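Local coordinates for protein taurocyamine kinase (Schistosoma mansoni, PDB 4WOD) that reversibly transfers phosphate between ATP and the guanidino substrate taurocyamine, as a duplicated phosphagen kinase that uses magnesium, at residues Val118-Arg123 and Thr237-Arg242; Lys213-Trp218 and Ile225-Met230. The protein carries 4 engineered substitutions. All blocks are in the same frame, centred on the assembly; numbering follows the deposited sequence.

Interaction 1 of 2, residues Val118-Arg123 and Thr237-Arg242; sequences VSTRVR and TAVYKR. Engineered in segment 237-242: Thr237 (natural residue Ile).
Val239 of the helix and Val122 of the strand carry most of this contact. CG1 of Val239 is the leading atom. Val239 CG1 sits 3.6 Å from Val122 N. It also meets Val122 CG2. The torsion of Val239 (chi1 175°) sets CG1 anti to the helix backbone N and CG2 beside it, and both methyls meet the strand. Val239 CG2 turns to Thr120 and lies 4.1 Å from Thr120 O. The two valines meet at a slant, branch against branch. Segment 118-123 belongs to the central strand 117-126 of the antiparallel sheet in the phosphagen kinase catalytic domain, and helix 236-251 packs on one face of that sheet. The segment axes run 7.9 Å apart at an angle of only 22°, so strand and helix point nearly the same way. Val122 also reaches Tyr240, whose ring takes CG1 of Val122 at its edge, with Tyr240 CD1 4.5 Å away. The Tyr240 hydroxyl bonds to the carbonyl of Phe99, and Thr120 OG1 to that of Gly233. Leu236 and Leu243 of the same helix extend the apolar layer over Val122. Arg121 turns to the other face of the strand, in the predicted ATP site.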
# COMPACT_ATOMS: atom_id res chain seq x y z
N VAL A 118 12.69 -17.54 -13.00
CA VAL A 118 13.37 -18.76 -12.56
C VAL A 118 12.54 -20.01 -12.85
O VAL A 118 13.03 -21.02 -13.35
CB VAL A 118 13.64 -18.73 -11.04
CG1 VAL A 118 14.33 -20.01 -10.58
CG2 VAL A 118 14.42 -17.50 -10.66
N SER A 119 11.26 -19.93 -12.50
CA SER A 119 10.36 -21.06 -12.66
C SER A 119 8.92 -20.60 -12.76
O SER A 119 8.58 -19.46 -12.41
CB SER A 119 10.52 -22.05 -11.50
OG SER A 119 10.19 -21.41 -10.29
N THR A 120 8.08 -21.50 -13.26
CA THR A 120 6.69 -21.24 -13.51
C THR A 120 5.93 -22.42 -12.94
O THR A 120 6.37 -23.57 -13.05
CB THR A 120 6.40 -21.09 -15.03
OG1 THR A 120 7.15 -20.00 -15.56
CG2 THR A 120 4.91 -20.87 -15.30
N ARG A 121 4.79 -22.14 -12.33
CA ARG A 121 4.05 -23.18 -11.63
C ARG A 121 2.55 -22.86 -11.73
O ARG A 121 2.17 -21.70 -11.66
CB ARG A 121 4.55 -23.24 -10.18
CG ARG A 121 3.60 -23.82 -9.14
CD ARG A 121 4.28 -23.85 -7.76
NE ARG A 121 3.40 -24.34 -6.68
CZ ARG A 121 2.33 -23.70 -6.21
NH1 ARG A 121 1.99 -22.51 -6.70
NH2 ARG A 121 1.60 -24.24 -5.23
N VAL A 122 1.72 -23.87 -11.95
CA VAL A 122 0.27 -23.69 -11.83
C VAL A 122 -0.33 -24.76 -10.89
O VAL A 122 -0.02 -25.96 -10.99
CB VAL A 122 -0.45 -23.72 -13.21
CG1 VAL A 122 -1.91 -23.31 -13.05
CG2 VAL A 122 0.22 -22.77 -14.19
N ARG A 123 -1.16 -24.30 -9.98
CA ARG A 123 -1.73 -25.13 -8.93
C ARG A 123 -3.25 -25.07 -8.95
O ARG A 123 -3.82 -24.01 -9.18
CB ARG A 123 -1.20 -24.68 -7.56
CG ARG A 123 -1.84 -25.39 -6.36
CD ARG A 123 -2.10 -24.42 -5.21
NE ARG A 123 -3.40 -23.76 -5.35
CZ ARG A 123 -3.72 -22.61 -4.76
NH1 ARG A 123 -2.83 -21.97 -4.00
NH2 ARG A 123 -4.93 -22.09 -4.94
N THR A 237 2.70 -21.96 -21.04
CA THR A 237 1.84 -22.75 -21.92
C THR A 237 1.85 -24.25 -21.62
O THR A 237 0.79 -24.86 -21.43
CB THR A 237 2.24 -22.53 -23.39
OG1 THR A 237 1.95 -21.18 -23.76
CG2 THR A 237 1.46 -23.49 -24.29
N ALA A 238 3.05 -24.84 -21.56
CA ALA A 238 3.24 -26.26 -21.27
C ALA A 238 2.79 -26.61 -19.84
O ALA A 238 2.09 -27.60 -19.63
CB ALA A 238 4.69 -26.65 -21.48
N VAL A 239 3.19 -25.79 -18.88
CA VAL A 239 2.83 -26.02 -17.47
C VAL A 239 1.31 -26.09 -17.32
O VAL A 239 0.78 -27.00 -16.67
CB VAL A 239 3.38 -24.91 -16.55
CG1 VAL A 239 2.91 -25.09 -15.10
CG2 VAL A 239 4.89 -24.88 -16.62
N TYR A 240 0.63 -25.13 -17.93
CA TYR A 240 -0.82 -25.00 -17.81
C TYR A 240 -1.54 -26.12 -18.54
O TYR A 240 -2.49 -26.69 -18.01
CB TYR A 240 -1.27 -23.65 -18.35
CG TYR A 240 -2.77 -23.42 -18.40
CD1 TYR A 240 -3.49 -23.07 -17.26
CD2 TYR A 240 -3.46 -23.51 -19.60
CE1 TYR A 240 -4.85 -22.83 -17.31
CE2 TYR A 240 -4.82 -23.29 -19.66
CZ TYR A 240 -5.52 -22.95 -18.51
OH TYR A 240 -6.87 -22.72 -18.59
N LYS A 241 -1.10 -26.42 -19.76
CA LYS A 241 -1.67 -27.53 -20.52
C LYS A 241 -1.49 -28.84 -19.77
O LYS A 241 -2.42 -29.65 -19.73
CB LYS A 241 -1.02 -27.64 -21.90
CG LYS A 241 -1.64 -26.74 -22.93
CD LYS A 241 -0.99 -26.92 -24.31
CE LYS A 241 -1.35 -25.74 -25.22
NZ LYS A 241 -1.03 -25.96 -26.68
N ARG A 242 -0.31 -29.06 -19.21
CA ARG A 242 -0.02 -30.29 -18.48
C ARG A 242 -0.97 -30.44 -17.30
O ARG A 242 -1.52 -31.51 -17.05
CB ARG A 242 1.43 -30.32 -17.99
CG ARG A 242 1.84 -31.60 -17.28
CD ARG A 242 3.25 -31.44 -16.74
NE ARG A 242 4.03 -30.76 -17.74
CZ ARG A 242 4.86 -29.75 -17.51
NH1 ARG A 242 5.08 -29.31 -16.29
NH2 ARG A 242 5.49 -29.20 -18.53

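Interaction 2 of 2, residues Lys213-Trp218 and Ile225-Met230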
# COMPACT_ATOMS: atom_id res chain seq x y z
N LYS A 213 9.17 -35.34 -13.16
CA LYS A 213 9.21 -34.44 -12.01
C LYS A 213 8.70 -33.02 -12.31
O LYS A 213 9.20 -32.04 -11.75
CB LYS A 213 10.62 -34.37 -11.43
CG LYS A 213 11.20 -35.75 -11.08
CD LYS A 213 12.33 -35.66 -10.07
CE LYS A 213 12.89 -37.06 -9.76
NZ LYS A 213 13.81 -37.09 -8.59
N ASN A 214 7.71 -32.92 -13.19
CA ASN A 214 7.08 -31.64 -13.50
C ASN A 214 5.56 -31.67 -13.19
O ASN A 214 4.82 -30.77 -13.60
CB ASN A 214 7.32 -31.27 -14.97
CG ASN A 214 6.77 -32.30 -15.93
OD1 ASN A 214 5.98 -33.16 -15.54
ND2 ASN A 214 7.17 -32.21 -17.20
N PHE A 215 5.14 -32.72 -12.49
CA PHE A 215 3.74 -32.95 -12.12
C PHE A 215 3.73 -33.57 -10.74
O PHE A 215 4.38 -34.58 -10.50
CB PHE A 215 3.03 -33.86 -13.12
CG PHE A 215 1.58 -34.15 -12.78
CD1 PHE A 215 0.59 -33.22 -13.08
CD2 PHE A 215 1.21 -35.37 -12.21
CE1 PHE A 215 -0.75 -33.48 -12.78
CE2 PHE A 215 -0.12 -35.64 -11.90
CZ PHE A 215 -1.10 -34.69 -12.20
N LEU A 216 2.99 -32.96 -9.82
CA LEU A 216 3.08 -33.33 -8.41
C LEU A 216 1.70 -33.30 -7.78
O LEU A 216 0.92 -32.35 -8.03
CB LEU A 216 4.03 -32.37 -7.69
CG LEU A 216 4.04 -32.37 -6.16
CD1 LEU A 216 4.77 -33.60 -5.61
CD2 LEU A 216 4.65 -31.09 -5.60
N VAL A 217 1.35 -34.32 -7.00
CA VAL A 217 0.02 -34.34 -6.36
C VAL A 217 0.07 -34.59 -4.86
O VAL A 217 0.70 -35.55 -4.41
CB VAL A 217 -0.92 -35.41 -6.97
CG1 VAL A 217 -2.27 -35.35 -6.29
CG2 VAL A 217 -1.09 -35.19 -8.48
N TRP A 218 -0.59 -33.72 -4.09
CA TRP A 218 -0.71 -33.89 -2.64
C TRP A 218 -2.09 -34.45 -2.30
O TRP A 218 -3.13 -33.88 -2.70
CB TRP A 218 -0.49 -32.55 -1.92
CG TRP A 218 0.94 -32.10 -1.91
CD1 TRP A 218 2.02 -32.78 -2.39
CD2 TRP A 218 1.45 -30.86 -1.38
NE1 TRP A 218 3.16 -32.05 -2.19
CE2 TRP A 218 2.84 -30.87 -1.57
CE3 TRP A 218 0.86 -29.75 -0.76
CZ2 TRP A 218 3.66 -29.80 -1.17
CZ3 TRP A 218 1.67 -28.70 -0.35
CH2 TRP A 218 3.06 -28.73 -0.56
N ILE A 225 -7.35 -33.13 -2.79
CA ILE A 225 -6.33 -33.17 -3.82
C ILE A 225 -5.79 -31.78 -4.09
O ILE A 225 -6.56 -30.82 -4.22
CB ILE A 225 -6.88 -33.73 -5.15
CG1 ILE A 225 -7.87 -34.86 -4.89
CG2 ILE A 225 -5.73 -34.16 -6.03
CD1 ILE A 225 -8.66 -35.31 -6.12
N ARG A 226 -4.47 -31.65 -4.14
CA ARG A 226 -3.84 -30.45 -4.66
C ARG A 226 -2.93 -30.89 -5.80
O ARG A 226 -2.06 -31.75 -5.62
CB ARG A 226 -3.05 -29.68 -3.58
CG ARG A 226 -2.67 -28.29 -4.08
CD ARG A 226 -2.15 -27.33 -3.01
NE ARG A 226 -3.04 -27.06 -1.87
CZ ARG A 226 -4.32 -26.70 -1.91
NH1 ARG A 226 -4.97 -26.48 -0.77
NH2 ARG A 226 -4.99 -26.58 -3.06
N VAL A 227 -3.18 -30.34 -6.98
CA VAL A 227 -2.42 -30.69 -8.17
C VAL A 227 -1.57 -29.51 -8.62
O VAL A 227 -2.05 -28.36 -8.74
CB VAL A 227 -3.35 -31.13 -9.31
CG1 VAL A 227 -2.54 -31.80 -10.42
CG2 VAL A 227 -4.42 -32.09 -8.78
N ILE A 228 -0.29 -29.80 -8.87
CA ILE A 228 0.72 -28.80 -9.17
C ILE A 228 1.56 -29.22 -10.37
O ILE A 228 2.13 -30.32 -10.37
CB ILE A 228 1.65 -28.59 -7.96
CG1 ILE A 228 0.80 -28.29 -6.71
CG2 ILE A 228 2.69 -27.51 -8.25
CD1 ILE A 228 1.52 -28.52 -5.42
N SER A 229 1.57 -28.38 -11.40
CA SER A 229 2.48 -28.51 -12.55
C SER A 229 3.59 -27.45 -12.42
O SER A 229 3.31 -26.32 -12.05
CB SER A 229 1.70 -28.35 -13.86
OG SER A 229 2.55 -28.48 -14.99
N MET A 230 4.82 -27.79 -12.74
CA MET A 230 5.91 -26.88 -12.55
C MET A 230 7.14 -27.21 -13.38
O MET A 230 7.34 -28.30 -13.73
CB MET A 230 6.29 -26.83 -11.10
CG MET A 230 6.96 -28.07 -10.59
SD MET A 230 5.86 -29.42 -10.30
CE MET A 230 6.77 -30.44 -9.15
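The Phe215 ring meets Val227 obliquely, with Phe215 CE1 3.4 Å from Val227 CG1, while Tyr160 packs edge-to-face with the same ring. The Trp218 indole is approached obliquely by CD of Arg226; its ring also meets that of Phe185, and its NE1 bonds to the carbonyl of Phe183. The two strands form a beta hairpin within the antiparallel sheet of the phosphagen kinase catalytic domain. Leu216 with Ile228 and Trp218 with Arg226 are hydrogen-bonded pairs. Phe215 with Ser229 and Val217 with Val227 are non-hydrogen-bonded pairs. The bond from Leu216 N to Ile228 O is 2.8 Å long. Ile228 N bonds back to Leu216 O, and in both bonds the donor lies nearly in line with the C=O. Phe215, Val217, Val227 and Ser229 share the face under helix 236-251. Leu216, Trp218, Arg226 and Ile228 share the other. There Leu216 and Ile228 lie side by side, and Arg226 touches the bound arginine. Arg226 belongs to the predicted ATP site, and Asp223 holds its NH1 in a salt bridge. At the open end of the hairpin, Met230 bends back at chi2 (-76°) and brings Met230 CE to 3.7 Å from Leu216 CB. Met230 N bonds to Asn214 O at 3.1 Å, from above the carbonyl plane.

Both contacts are largely buried, and they share one sheet, in which strands 117-126 and 225-232 are neighbours. Interaction 2 joins two strands edge to edge, mainly through backbone hydrogen bonds. Interaction 1 lays a helix along the sheet face. It has no hydrogen bond between its segments and rests on methyl groups packed against side chains and backbone. It buries 189 Å², against 582 Å² for the hairpin. Ser229 ties the two together: its O probably accepts a bond from Val122 N, and its OG bonds to Val239 O. Arg242 NH1 adds a bond to Asn214 O. Interaction 1 lies on the helix side of the sheet, whereas interaction 2 has side chains on both faces.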